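Prephenate dehydratase (Arthrobacter aurescens, PDB 3MWB) probably catalyses the decarboxylating dehydration of prephenate to phenylpyruvate in L-phenylalanine biosynthesis, and binds L-phenylalanine at its ACT domain. Local coordinates at residues Y9-P14 and R34-N39; A52-V57 and F184-R189; I108-H113 and A153-P158; R119-E124 and E172-N177. One frame throughout, in Å; residues are numbered along the deposited sequence.

Contacts 1 and 2 lie in one mixed sheet: strand 8-12 pairs with 33-37, partly buried, at the sheet's outer side in contact 1, and strand 54-60 pairs with 181-188 in its buried interior in contact 2. The two touch where Thr-10 meets the 54-57 backbone. Contact 3 belongs to a second mixed sheet, also buried, and contact 4 pins a helix to a loop at the surface beside it; Ile-155 and Ile-174 pack together and join the two. Parallel backbone bonds dominate contacts 1 and 3, antiparallel ones contact 2. In contact 4 a carboxylate takes backbone N-H groups, and a methyl sits on an indole.

Contact 1. Residues Y9-P14 and R34-N39; sequences YTFLGP and RIPCTN
Strands 8-12 and 33-37, with helix 18-23 between them in sequence, form a beta-alpha-beta unit, and here its two parallel strands pair. Ile-35 takes part through both backbone groups: its N donates to Tyr-9 O at 2.7 Å and its O accepts from Phe-11 N at 3.1 Å. Cys-37 N then bonds to Phe-11 O, and Gly-13 N closes the series on Cys-37 O at 2.7 Å, carrying the pairing past the end of the first strand. The Phe-11 ring leans over the partner strand, with CG lodged between the backbone N and the carbonyl carbon (chi1 63°). Pro-36 CA lies over one face, 3.9 Å from the ring centroid in a CH-pi contact, while Arg-34 C stands at the ring edge. On the other side of the sheet, Cys-37 SG rests 3.7 Å from Thr-10 CB. A water bridges Gly-13 O and Thr-38 O where the chains leave the sheet. Helix 18-23 covers the Phe-11 side through Glu-20 and Leu-23, whereas helix 40-48 covers Cys-37 and accepts the Thr-10 hydroxyl at Ala-43 O; strand 54-60 flanks strand 8-12 next in the sheet.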
loop_
_atom_site.group_PDB
_atom_site.type_symbol
_atom_site.label_atom_id
_atom_site.label_comp_id
_atom_site.label_asym_id
_atom_site.label_seq_id
_atom_site.Cartn_x
_atom_site.Cartn_y
_atom_site.Cartn_z
ATOM N N TYR A 9 27.551 -27.482 23.046
ATOM C CA TYR A 9 26.208 -26.968 22.937
ATOM C C TYR A 9 25.641 -26.691 24.301
ATOM O O TYR A 9 25.926 -27.416 25.260
ATOM C CB TYR A 9 25.312 -27.995 22.260
ATOM C CG TYR A 9 25.642 -28.247 20.823
ATOM C CD1 TYR A 9 25.579 -27.218 19.884
ATOM C CD2 TYR A 9 26.004 -29.522 20.386
ATOM C CE1 TYR A 9 25.879 -27.451 18.554
ATOM C CE2 TYR A 9 26.310 -29.760 19.052
ATOM C CZ TYR A 9 26.242 -28.723 18.146
ATOM O OH TYR A 9 26.529 -28.955 16.825
ATOM N N THR A 10 24.836 -25.642 24.391
ATOM C CA THR A 10 23.941 -25.482 25.499
ATOM C C THR A 10 22.508 -25.714 24.993
ATOM O O THR A 10 22.261 -25.749 23.790
ATOM C CB THR A 10 24.064 -24.106 26.171
ATOM O OG1 THR A 10 23.685 -23.076 25.251
ATOM C CG2 THR A 10 25.512 -23.859 26.657
ATOM N N PHE A 11 21.586 -25.886 25.927
ATOM C CA PHE A 11 20.176 -26.064 25.622
ATOM C C PHE A 11 19.383 -25.771 26.868
ATOM O O PHE A 11 19.936 -25.741 27.982
ATOM C CB PHE A 11 19.861 -27.474 25.104
ATOM C CG PHE A 11 20.138 -28.581 26.088
ATOM C CD1 PHE A 11 21.432 -29.061 26.277
ATOM C CD2 PHE A 11 19.100 -29.159 26.814
ATOM C CE1 PHE A 11 21.676 -30.087 27.163
ATOM C CE2 PHE A 11 19.339 -30.192 27.709
ATOM C CZ PHE A 11 20.624 -30.656 27.887
ATOM N N LEU A 12 18.086 -25.544 26.674
ATOM C CA LEU A 12 17.182 -25.311 27.778
ATOM C C LEU A 12 17.027 -26.630 28.539
ATOM O O LEU A 12 16.535 -27.612 27.996
ATOM C CB LEU A 12 15.825 -24.804 27.273
ATOM C CG LEU A 12 14.780 -24.422 28.332
ATOM C CD1 LEU A 12 15.259 -23.281 29.238
ATOM C CD2 LEU A 12 13.453 -24.041 27.674
ATOM N N GLY A 13 17.500 -26.646 29.778
ATOM C CA GLY A 13 17.474 -27.853 30.583
ATOM C C GLY A 13 16.164 -27.992 31.325
ATOM O O GLY A 13 15.240 -27.189 31.121
ATOM N N PRO A 14 16.076 -29.004 32.205
ATOM C CA PRO A 14 17.171 -29.919 32.518
ATOM C C PRO A 14 17.371 -31.019 31.456
ATOM O O PRO A 14 16.787 -30.961 30.385
ATOM C CB PRO A 14 16.753 -30.509 33.876
ATOM C CG PRO A 14 15.220 -30.414 33.883
ATOM C CD PRO A 14 14.812 -29.382 32.866
ATOM N N ARG A 34 27.086 -31.493 25.707
ATOM C CA ARG A 34 25.763 -30.874 25.824
ATOM C C ARG A 34 25.535 -30.383 27.251
ATOM O O ARG A 34 25.454 -31.160 28.191
ATOM C CB ARG A 34 24.652 -31.830 25.367
ATOM C CG ARG A 34 24.884 -32.429 23.988
ATOM C CD ARG A 34 23.800 -33.427 23.586
ATOM N NE ARG A 34 23.575 -34.484 24.578
ATOM C CZ ARG A 34 24.320 -35.584 24.707
ATOM N NH1 ARG A 34 25.353 -35.810 23.901
ATOM N NH2 ARG A 34 24.014 -36.473 25.644
ATOM N N ILE A 35 25.428 -29.070 27.385
ATOM C CA ILE A 35 25.286 -28.411 28.680
ATOM C C ILE A 35 23.836 -27.972 28.902
ATOM O O ILE A 35 23.333 -27.122 28.159
ATOM C CB ILE A 35 26.189 -27.163 28.762
ATOM C CG1 ILE A 35 27.646 -27.513 28.438
ATOM C CG2 ILE A 35 26.063 -26.487 30.129
ATOM C CD1 ILE A 35 28.204 -28.583 29.315
ATOM N N PRO A 36 23.161 -28.539 29.919
ATOM C CA PRO A 36 21.808 -28.034 30.192
ATOM C C PRO A 36 21.856 -26.716 30.948
ATOM O O PRO A 36 22.695 -26.541 31.834
ATOM C CB PRO A 36 21.203 -29.112 31.095
ATOM C CG PRO A 36 22.378 -29.717 31.784
ATOM C CD PRO A 36 23.518 -29.672 30.798
ATOM N N CYS A 37 20.979 -25.791 30.588
ATOM C CA CYS A 37 20.966 -24.494 31.247
ATOM C C CYS A 37 19.596 -24.252 31.834
ATOM O O CYS A 37 18.605 -24.737 31.307
ATOM C CB CYS A 37 21.346 -23.373 30.283
ATOM S SG CYS A 37 23.029 -23.497 29.703
ATOM N N THR A 38 19.578 -23.497 32.930
ATOM C CA THR A 38 18.369 -23.170 33.688
ATOM C C THR A 38 17.281 -22.553 32.812
ATOM O O THR A 38 16.109 -22.911 32.920
ATOM C CB THR A 38 18.692 -22.142 34.805
ATOM O OG1 THR A 38 19.623 -22.706 35.736
ATOM C CG2 THR A 38 17.439 -21.755 35.545
ATOM N N ASN A 39 17.672 -21.585 31.984
ATOM C CA ASN A 39 16.713 -20.892 31.129
ATOM C C ASN A 39 17.296 -20.535 29.774
ATOM O O ASN A 39 18.489 -20.742 29.519
ATOM C CB ASN A 39 16.083 -19.673 31.856
ATOM C CG ASN A 39 17.108 -18.683 32.354
ATOM O OD1 ASN A 39 18.134 -18.466 31.724
ATOM N ND2 ASN A 39 16.828 -18.062 33.503
HETATM O O HOH W 1 14.823 -25.210 32.790
#

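Contact 2. Residues A52-V57 and F184-R189; sequences ADAAMV and FILVSR
Met-56, present as selenomethionine, runs across the neighbouring strand and meets two of its side chains. Its CB lies 4.1 Å from Leu-186 CD1. With CG anti to the backbone N (chi1 -174°) and the chain bent at both later torsions, the selenium swings over strand 184-188, where SE comes 3.8 Å from Phe-184 CB and also passes close to Ile-185 O. The terminal CE then turns onto Leu-186, 3.6 Å from its CD1, and the two side chains cross at about a right angle. That same Leu-186 CD1 reaches Ala-54 CB at 3.7 Å, and these apolar groups form one continuous patch on this face. On the other face, Val-57 CG2 packs against Ile-185 CG1, near Val-187.

Ala-55 and Val-187 exchange a pair of bonds, and so do Val-57 and Ile-185, whose N-H groups point almost straight at their acceptors; Met-56 and Leu-186 are the non-hydrogen-bonded pair between them. Toward Ala-52 and Arg-189 the contact turns polar. Arg-189 NH1 reaches Ala-52 O at 3.1 Å, near the guanidinium plane, while also bonding to Val-47 O. One water links Asp-53 OD1 to Arg-189 NH2, while Asp-53 OD2 bonds to Thr-8 N, and another water joins Asp-53 O to Arg-189 N.

Strand 8-12 lies on one side of the pair and strand 81-89 on the other. Helix 40-48 covers the Ala-55, Val-57 and Val-187 face. The arrangement is that of an antiparallel strand returning near the end of the dehydratase region to the interior of a mixed sheet, as in the periplasmic-binding-protein-like fold of this family.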
loop_
_atom_site.group_PDB
_atom_site.type_symbol
_atom_site.label_atom_id
_atom_site.label_comp_id
_atom_site.label_asym_id
_atom_site.label_seq_id
_atom_site.Cartn_x
_atom_site.Cartn_y
_atom_site.Cartn_z
ATOM N N ALA A 52 30.349 -21.478 24.545
ATOM C CA ALA A 52 29.642 -22.567 23.876
ATOM C C ALA A 52 29.547 -22.218 22.410
ATOM O O ALA A 52 29.527 -21.045 22.044
ATOM C CB ALA A 52 28.240 -22.767 24.471
ATOM N N ASP A 53 29.483 -23.222 21.560
ATOM C CA ASP A 53 29.409 -22.947 20.134
ATOM C C ASP A 53 28.014 -22.548 19.688
ATOM O O ASP A 53 27.872 -21.661 18.865
ATOM C CB ASP A 53 29.916 -24.133 19.342
ATOM C CG ASP A 53 31.380 -24.373 19.577
ATOM O OD1 ASP A 53 32.184 -23.493 19.191
ATOM O OD2 ASP A 53 31.720 -25.416 20.176
ATOM N N ALA A 54 26.994 -23.211 20.219
ATOM C CA ALA A 54 25.630 -22.946 19.797
ATOM C C ALA A 54 24.682 -23.322 20.919
ATOM O O ALA A 54 25.026 -24.137 21.781
ATOM C CB ALA A 54 25.314 -23.730 18.536
ATOM N N ALA A 55 23.487 -22.738 20.903
ATOM C CA ALA A 55 22.493 -23.007 21.926
ATOM C C ALA A 55 21.209 -23.472 21.248
ATOM O O ALA A 55 20.771 -22.850 20.293
ATOM C CB ALA A 55 22.225 -21.748 22.730
HETATM N N MSE A 56 20.626 -24.563 21.742
HETATM C CA MSE A 56 19.397 -25.112 21.197
HETATM C C MSE A 56 18.206 -24.678 22.052
HETATM O O MSE A 56 18.077 -25.091 23.212
HETATM C CB MSE A 56 19.462 -26.638 21.122
HETATM C CG MSE A 56 18.254 -27.277 20.418
HETATM SE SE MSE A 56 18.168 -26.851 18.479
HETATM C CE MSE A 56 19.510 -28.041 17.717
ATOM N N VAL A 57 17.342 -23.853 21.467
ATOM C CA VAL A 57 16.236 -23.269 22.211
ATOM C C VAL A 57 14.936 -23.381 21.431
ATOM O O VAL A 57 14.958 -23.343 20.198
ATOM C CB VAL A 57 16.534 -21.794 22.609
ATOM C CG1 VAL A 57 17.741 -21.725 23.566
ATOM C CG2 VAL A 57 16.778 -20.907 21.369
ATOM N N PHE A 184 12.441 -25.692 17.047
ATOM C CA PHE A 184 13.616 -25.242 17.774
ATOM C C PHE A 184 14.543 -24.470 16.834
ATOM O O PHE A 184 14.491 -24.654 15.616
ATOM C CB PHE A 184 14.399 -26.449 18.335
ATOM C CG PHE A 184 13.634 -27.279 19.338
ATOM C CD1 PHE A 184 12.808 -28.337 18.909
ATOM C CD2 PHE A 184 13.774 -27.043 20.705
ATOM C CE1 PHE A 184 12.115 -29.130 19.830
ATOM C CE2 PHE A 184 13.087 -27.816 21.646
ATOM C CZ PHE A 184 12.255 -28.876 21.206
ATOM N N ILE A 185 15.413 -23.644 17.409
ATOM C CA ILE A 185 16.467 -22.985 16.649
ATOM C C ILE A 185 17.811 -23.196 17.332
ATOM O O ILE A 185 17.906 -23.276 18.560
ATOM C CB ILE A 185 16.189 -21.456 16.394
ATOM C CG1 ILE A 185 15.849 -20.733 17.707
ATOM C CG2 ILE A 185 15.107 -21.283 15.333
ATOM C CD1 ILE A 185 15.788 -19.215 17.611
ATOM N N LEU A 186 18.847 -23.332 16.524
ATOM C CA LEU A 186 20.211 -23.468 17.030
ATOM C C LEU A 186 20.924 -22.157 16.735
ATOM O O LEU A 186 21.031 -21.747 15.597
ATOM C CB LEU A 186 20.932 -24.627 16.327
ATOM C CG LEU A 186 22.305 -25.087 16.834
ATOM C CD1 LEU A 186 22.225 -25.696 18.245
ATOM C CD2 LEU A 186 22.894 -26.114 15.848
ATOM N N VAL A 187 21.399 -21.499 17.776
ATOM C CA VAL A 187 21.856 -20.132 17.655
ATOM C C VAL A 187 23.343 -19.994 17.986
ATOM O O VAL A 187 23.774 -20.464 19.017
ATOM C CB VAL A 187 21.021 -19.234 18.582
ATOM C CG1 VAL A 187 21.434 -17.800 18.418
ATOM C CG2 VAL A 187 19.514 -19.407 18.255
ATOM N N SER A 188 24.118 -19.340 17.121
ATOM C CA SER A 188 25.546 -19.132 17.376
ATOM C C SER A 188 25.899 -17.651 17.316
ATOM O O SER A 188 25.041 -16.816 17.001
ATOM C CB SER A 188 26.383 -19.899 16.354
ATOM O OG SER A 188 26.077 -21.277 16.375
ATOM N N ARG A 189 27.157 -17.329 17.610
ATOM C CA ARG A 189 27.696 -16.000 17.346
ATOM C C ARG A 189 27.775 -15.826 15.811
ATOM O O ARG A 189 27.845 -16.824 15.096
ATOM C CB ARG A 189 29.104 -15.849 17.961
ATOM C CG ARG A 189 29.145 -15.922 19.499
ATOM C CD ARG A 189 30.563 -15.705 20.075
ATOM N NE ARG A 189 31.555 -16.708 19.650
ATOM C CZ ARG A 189 31.636 -17.967 20.096
ATOM N NH1 ARG A 189 30.781 -18.447 20.997
ATOM N NH2 ARG A 189 32.576 -18.762 19.621
HETATM O O HOH W 2 32.509 -21.163 21.192
HETATM O O HOH W 3 29.166 -19.266 18.374
#

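Contact 3. Residues I108-H113 and A153-P158; sequences ISTHGH and AAICAP
Thr-110 OG1 donates to Ile-155 O at 2.8 Å, the one side-chain hydrogen bond between the two strands. The hydroxyl gets there because it lies anti to the backbone N (chi1 -169°), and it meets the carbonyl from well off its axis, with a C=O...OG1 angle of 134°. Thr-110 CB follows close behind, 3.8 Å from Ile-155 CB. Before this point the pairing is by backbone: Ser-109 N bonds to Ala-153 O at 3.0 Å and nearly straight, while the return bond from Ile-155 N to Ser-109 O is weak at 3.3 Å. The threonine hydroxyl thus takes up the pairing just where the backbone bonds give out. A valine here would probably leave Ile-155 O without this donor and the strand ends held by one bond fewer.

Ile-108 and Ile-155 sit on the same side, their chains crossing at a slant with Ile-108 CG2 3.8 Å from Ile-155 CG1. Ile-108 CG1 also touches Ala-153 CB, 4.1 Å away. These parallel strands lie in the second mixed sheet of the dehydratase region, with strand 130-133 beyond 107-110 and strand 93-96 beyond 153-156, consistent with the second lobe of the family's two-lobed periplasmic-binding-protein-like fold.

Further out, Trp-115 of helix 112-115 packs on Ile-108, Thr-110 and Ile-155 together. Helix 137-143 covers Ala-154, and its Ser-140 shares a hydrogen bond with Ser-109 OG, which also bonds to Val-132 O. Beyond Ala-154, the side chain of Leu-167, a residue of the magnesium site found in this protein, lies about 6 Å from that of the alanine.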
loop_
_atom_site.group_PDB
_atom_site.type_symbol
_atom_site.label_atom_id
_atom_site.label_comp_id
_atom_site.label_asym_id
_atom_site.label_seq_id
_atom_site.Cartn_x
_atom_site.Cartn_y
_atom_site.Cartn_z
ATOM N N ILE A 108 -0.851 -37.218 38.824
ATOM C CA ILE A 108 0.082 -37.197 37.683
ATOM C C ILE A 108 0.753 -35.822 37.588
ATOM O O ILE A 108 0.072 -34.797 37.557
ATOM C CB ILE A 108 -0.632 -37.488 36.348
ATOM C CG1 ILE A 108 -1.365 -38.833 36.402
ATOM C CG2 ILE A 108 0.363 -37.490 35.166
ATOM C CD1 ILE A 108 -2.425 -38.969 35.356
ATOM N N SER A 109 2.080 -35.808 37.541
ATOM C CA SER A 109 2.834 -34.563 37.406
ATOM C C SER A 109 3.432 -34.398 36.005
ATOM O O SER A 109 3.946 -35.344 35.424
ATOM C CB SER A 109 3.946 -34.499 38.446
ATOM O OG SER A 109 4.702 -33.302 38.312
ATOM N N THR A 110 3.332 -33.182 35.470
ATOM C CA THR A 110 3.949 -32.819 34.205
ATOM C C THR A 110 3.906 -31.310 34.037
ATOM O O THR A 110 3.288 -30.596 34.845
ATOM C CB THR A 110 3.264 -33.505 32.987
ATOM O OG1 THR A 110 4.061 -33.303 31.818
ATOM C CG2 THR A 110 1.855 -32.971 32.758
ATOM N N HIS A 111 4.560 -30.822 32.988
ATOM C CA HIS A 111 4.437 -29.429 32.618
ATOM C C HIS A 111 3.019 -29.215 32.116
ATOM O O HIS A 111 2.499 -30.072 31.413
ATOM C CB HIS A 111 5.433 -29.057 31.522
ATOM C CG HIS A 111 5.477 -27.584 31.254
ATOM N ND1 HIS A 111 6.514 -26.775 31.681
ATOM C CD2 HIS A 111 4.582 -26.766 30.654
ATOM C CE1 HIS A 111 6.263 -25.524 31.328
ATOM N NE2 HIS A 111 5.094 -25.493 30.705
ATOM N N GLY A 112 2.408 -28.077 32.468
ATOM C CA GLY A 112 1.048 -27.718 32.010
ATOM C C GLY A 112 0.802 -27.839 30.513
ATOM O O GLY A 112 -0.309 -28.174 30.077
ATOM N N HIS A 113 1.825 -27.559 29.715
ATOM C CA HIS A 113 1.732 -27.684 28.255
ATOM C C HIS A 113 1.546 -29.136 27.805
ATOM O O HIS A 113 0.824 -29.409 26.846
ATOM C CB HIS A 113 2.980 -27.084 27.601
ATOM C CG HIS A 113 3.091 -25.597 27.769
ATOM N ND1 HIS A 113 3.983 -24.831 27.048
ATOM C CD2 HIS A 113 2.408 -24.732 28.562
ATOM C CE1 HIS A 113 3.852 -23.562 27.398
ATOM N NE2 HIS A 113 2.904 -23.473 28.314
ATOM N N ALA A 153 2.603 -40.919 38.911
ATOM C CA ALA A 153 2.956 -40.999 37.494
ATOM C C ALA A 153 3.432 -39.646 36.956
ATOM O O ALA A 153 3.160 -38.598 37.554
ATOM C CB ALA A 153 1.782 -41.508 36.693
ATOM N N ALA A 154 4.164 -39.684 35.840
ATOM C CA ALA A 154 4.571 -38.471 35.124
ATOM C C ALA A 154 4.338 -38.627 33.615
ATOM O O ALA A 154 4.265 -39.741 33.100
ATOM C CB ALA A 154 6.027 -38.127 35.417
ATOM N N ILE A 155 4.177 -37.500 32.933
ATOM C CA ILE A 155 4.057 -37.475 31.492
ATOM C C ILE A 155 5.282 -36.756 30.976
ATOM O O ILE A 155 5.558 -35.613 31.357
ATOM C CB ILE A 155 2.771 -36.761 31.036
ATOM C CG1 ILE A 155 1.544 -37.528 31.546
ATOM C CG2 ILE A 155 2.736 -36.664 29.521
ATOM C CD1 ILE A 155 0.225 -36.795 31.333
ATOM N N CYS A 156 6.024 -37.445 30.116
ATOM C CA CYS A 156 7.328 -36.975 29.708
ATOM C C CYS A 156 7.683 -37.480 28.307
ATOM O O CYS A 156 6.858 -38.120 27.649
ATOM C CB CYS A 156 8.360 -37.459 30.722
ATOM S SG CYS A 156 8.392 -39.251 30.855
ATOM N N ALA A 157 8.914 -37.197 27.888
ATOM C CA ALA A 157 9.471 -37.659 26.609
ATOM C C ALA A 157 9.911 -39.124 26.650
ATOM O O ALA A 157 10.268 -39.643 27.715
ATOM C CB ALA A 157 10.662 -36.760 26.190
ATOM N N PRO A 158 9.872 -39.810 25.493
ATOM C CA PRO A 158 10.478 -41.139 25.434
ATOM C C PRO A 158 11.962 -41.133 25.831
ATOM O O PRO A 158 12.435 -42.112 26.404
ATOM C CB PRO A 158 10.306 -41.536 23.961
ATOM C CG PRO A 158 9.055 -40.847 23.556
ATOM C CD PRO A 158 9.111 -39.508 24.265
#

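Contact 4. Residues R119-E124 and E172-N177; sequences RLWVDE and EDIGDN
The Trp-121 indole carries Ile-174 CG2 over one face: the methyl stands 3.5 Å from the centroid of the five-membered ring and only 4° off its normal, a CH-pi contact made almost straight down. With CG2 anti to the carbonyl carbon, the methyl is turned onto the indole, and Ile-174 CB follows it, 3.8 Å from Trp-121 CG. Trp-121 CB touches Ile-174 O. The guanidinium of Arg-119 has Asp-123 OD1 at its edge, in plane, and forms a salt bridge through NH2 at 3.0 Å.

The Asp-176 carboxylate faces the start of helix 119-125. Its OD1 accepts from Leu-120 N at 2.9 Å on the syn side, slightly out of the carboxylate plane, while OD2 takes a weak bond from Arg-119 N at 3.3 Å. Leu-120 CB packs on the same OD1, 3.2 Å away. The backbone of Asp-176 also bonds to that of Gln-117. With an alanine at this position, Leu-120 N is likely to lose its acceptor, leaving the loop held there mainly by that backbone bond and by Ile-174.

Leu-94 of strand 93-96 packs on both Trp-121 and Ile-174, so the apolar half runs inward to the sheet. A negative group against N-H groups of the first turn would probably be favoured by the helix dipole; the loop is held by hydrogen bonds at its polar end and by methyl-on-indole packing at its apolar one.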
loop_
_atom_site.group_PDB
_atom_site.type_symbol
_atom_site.label_atom_id
_atom_site.label_comp_id
_atom_site.label_asym_id
_atom_site.label_seq_id
_atom_site.Cartn_x
_atom_site.Cartn_y
_atom_site.Cartn_z
ATOM N N ARG A 119 -5.212 -34.663 27.443
ATOM C CA ARG A 119 -6.556 -34.740 28.005
ATOM C C ARG A 119 -7.374 -35.949 27.587
ATOM O O ARG A 119 -8.015 -36.571 28.434
ATOM C CB ARG A 119 -7.338 -33.449 27.708
ATOM C CG ARG A 119 -6.754 -32.214 28.410
ATOM C CD ARG A 119 -6.485 -32.505 29.897
ATOM N NE ARG A 119 -7.693 -32.995 30.547
ATOM C CZ ARG A 119 -8.698 -32.221 30.958
ATOM N NH1 ARG A 119 -8.630 -30.896 30.824
ATOM N NH2 ARG A 119 -9.769 -32.771 31.522
ATOM N N LEU A 120 -7.359 -36.279 26.297
ATOM C CA LEU A 120 -8.259 -37.306 25.754
ATOM C C LEU A 120 -8.002 -38.663 26.394
ATOM O O LEU A 120 -8.912 -39.289 26.943
ATOM C CB LEU A 120 -8.137 -37.413 24.232
ATOM C CG LEU A 120 -8.712 -36.273 23.395
ATOM C CD1 LEU A 120 -8.223 -36.376 21.944
ATOM C CD2 LEU A 120 -10.237 -36.238 23.476
ATOM N N TRP A 121 -6.748 -39.095 26.317
ATOM C CA TRP A 121 -6.307 -40.343 26.911
ATOM C C TRP A 121 -6.499 -40.353 28.430
ATOM O O TRP A 121 -7.060 -41.299 28.979
ATOM C CB TRP A 121 -4.840 -40.578 26.555
ATOM C CG TRP A 121 -4.393 -41.958 26.832
ATOM C CD1 TRP A 121 -4.351 -42.998 25.950
ATOM C CD2 TRP A 121 -3.936 -42.472 28.084
ATOM N NE1 TRP A 121 -3.880 -44.125 26.575
ATOM C CE2 TRP A 121 -3.623 -43.830 27.887
ATOM C CE3 TRP A 121 -3.756 -41.913 29.355
ATOM C CZ2 TRP A 121 -3.140 -44.641 28.911
ATOM C CZ3 TRP A 121 -3.278 -42.722 30.373
ATOM C CH2 TRP A 121 -2.978 -44.070 30.143
ATOM N N VAL A 122 -6.039 -39.307 29.113
ATOM C CA VAL A 122 -6.181 -39.255 30.570
ATOM C C VAL A 122 -7.648 -39.311 31.034
ATOM O O VAL A 122 -7.977 -40.129 31.885
ATOM C CB VAL A 122 -5.411 -38.052 31.205
ATOM C CG1 VAL A 122 -5.826 -37.842 32.656
ATOM C CG2 VAL A 122 -3.902 -38.276 31.113
ATOM N N ASP A 123 -8.520 -38.467 30.473
ATOM C CA ASP A 123 -9.955 -38.492 30.838
ATOM C C ASP A 123 -10.579 -39.874 30.630
ATOM O O ASP A 123 -11.458 -40.291 31.389
ATOM C CB ASP A 123 -10.774 -37.496 30.014
ATOM C CG ASP A 123 -10.480 -36.055 30.352
ATOM O OD1 ASP A 123 -9.740 -35.765 31.322
ATOM O OD2 ASP A 123 -11.003 -35.191 29.624
ATOM N N GLU A 124 -10.145 -40.556 29.576
ATOM C CA GLU A 124 -10.712 -41.851 29.216
ATOM C C GLU A 124 -10.211 -42.957 30.136
ATOM O O GLU A 124 -11.005 -43.727 30.663
ATOM C CB GLU A 124 -10.412 -42.184 27.753
ATOM C CG GLU A 124 -10.879 -43.567 27.315
ATOM C CD GLU A 124 -12.398 -43.703 27.247
ATOM O OE1 GLU A 124 -13.095 -42.665 27.202
ATOM O OE2 GLU A 124 -12.895 -44.850 27.240
ATOM N N GLU A 172 2.085 -45.632 26.067
ATOM C CA GLU A 172 2.817 -45.043 24.932
ATOM C C GLU A 172 1.942 -44.134 24.067
ATOM O O GLU A 172 0.763 -44.441 23.837
ATOM C CB GLU A 172 3.381 -46.152 24.042
ATOM C CG GLU A 172 4.726 -46.687 24.471
ATOM C CD GLU A 172 5.237 -47.811 23.560
ATOM O OE1 GLU A 172 4.448 -48.690 23.109
ATOM O OE2 GLU A 172 6.447 -47.808 23.286
ATOM N N ASP A 173 2.520 -43.021 23.604
ATOM C CA ASP A 173 1.896 -42.159 22.582
ATOM C C ASP A 173 0.493 -41.693 23.005
ATOM O O ASP A 173 -0.500 -42.030 22.387
ATOM C CB ASP A 173 1.873 -42.885 21.217
ATOM C CG ASP A 173 1.710 -41.930 20.011
ATOM O OD1 ASP A 173 2.075 -40.742 20.102
ATOM O OD2 ASP A 173 1.229 -42.391 18.942
ATOM N N ILE A 174 0.426 -40.884 24.055
ATOM C CA ILE A 174 -0.862 -40.544 24.656
ATOM C C ILE A 174 -1.359 -39.121 24.357
ATOM O O ILE A 174 -2.339 -38.661 24.957
ATOM C CB ILE A 174 -0.838 -40.802 26.181
ATOM C CG1 ILE A 174 0.308 -40.023 26.858
ATOM C CG2 ILE A 174 -0.687 -42.281 26.441
ATOM C CD1 ILE A 174 0.180 -39.940 28.393
ATOM N N GLY A 175 -0.694 -38.435 23.429
ATOM C CA GLY A 175 -1.064 -37.067 23.052
ATOM C C GLY A 175 -2.307 -36.953 22.173
ATOM O O GLY A 175 -2.639 -37.876 21.420
ATOM N N ASP A 176 -2.970 -35.802 22.280
ATOM C CA ASP A 176 -4.212 -35.454 21.579
ATOM C C ASP A 176 -4.005 -35.141 20.081
ATOM O O ASP A 176 -4.933 -35.279 19.270
ATOM C CB ASP A 176 -4.855 -34.192 22.229
ATOM C CG ASP A 176 -5.364 -34.424 23.677
ATOM O OD1 ASP A 176 -5.574 -35.580 24.114
ATOM O OD2 ASP A 176 -5.570 -33.415 24.393
ATOM N N ASN A 177 -2.812 -34.669 19.731
ATOM C CA ASN A 177 -2.567 -34.127 18.383
ATOM C C ASN A 177 -1.493 -34.911 17.627
ATOM O O ASN A 177 -0.313 -34.860 17.995
ATOM C CB ASN A 177 -2.247 -32.612 18.447
ATOM C CG ASN A 177 -1.802 -32.005 17.081
ATOM O OD1 ASN A 177 -2.073 -32.551 15.998
ATOM N ND2 ASN A 177 -1.121 -30.857 17.149
#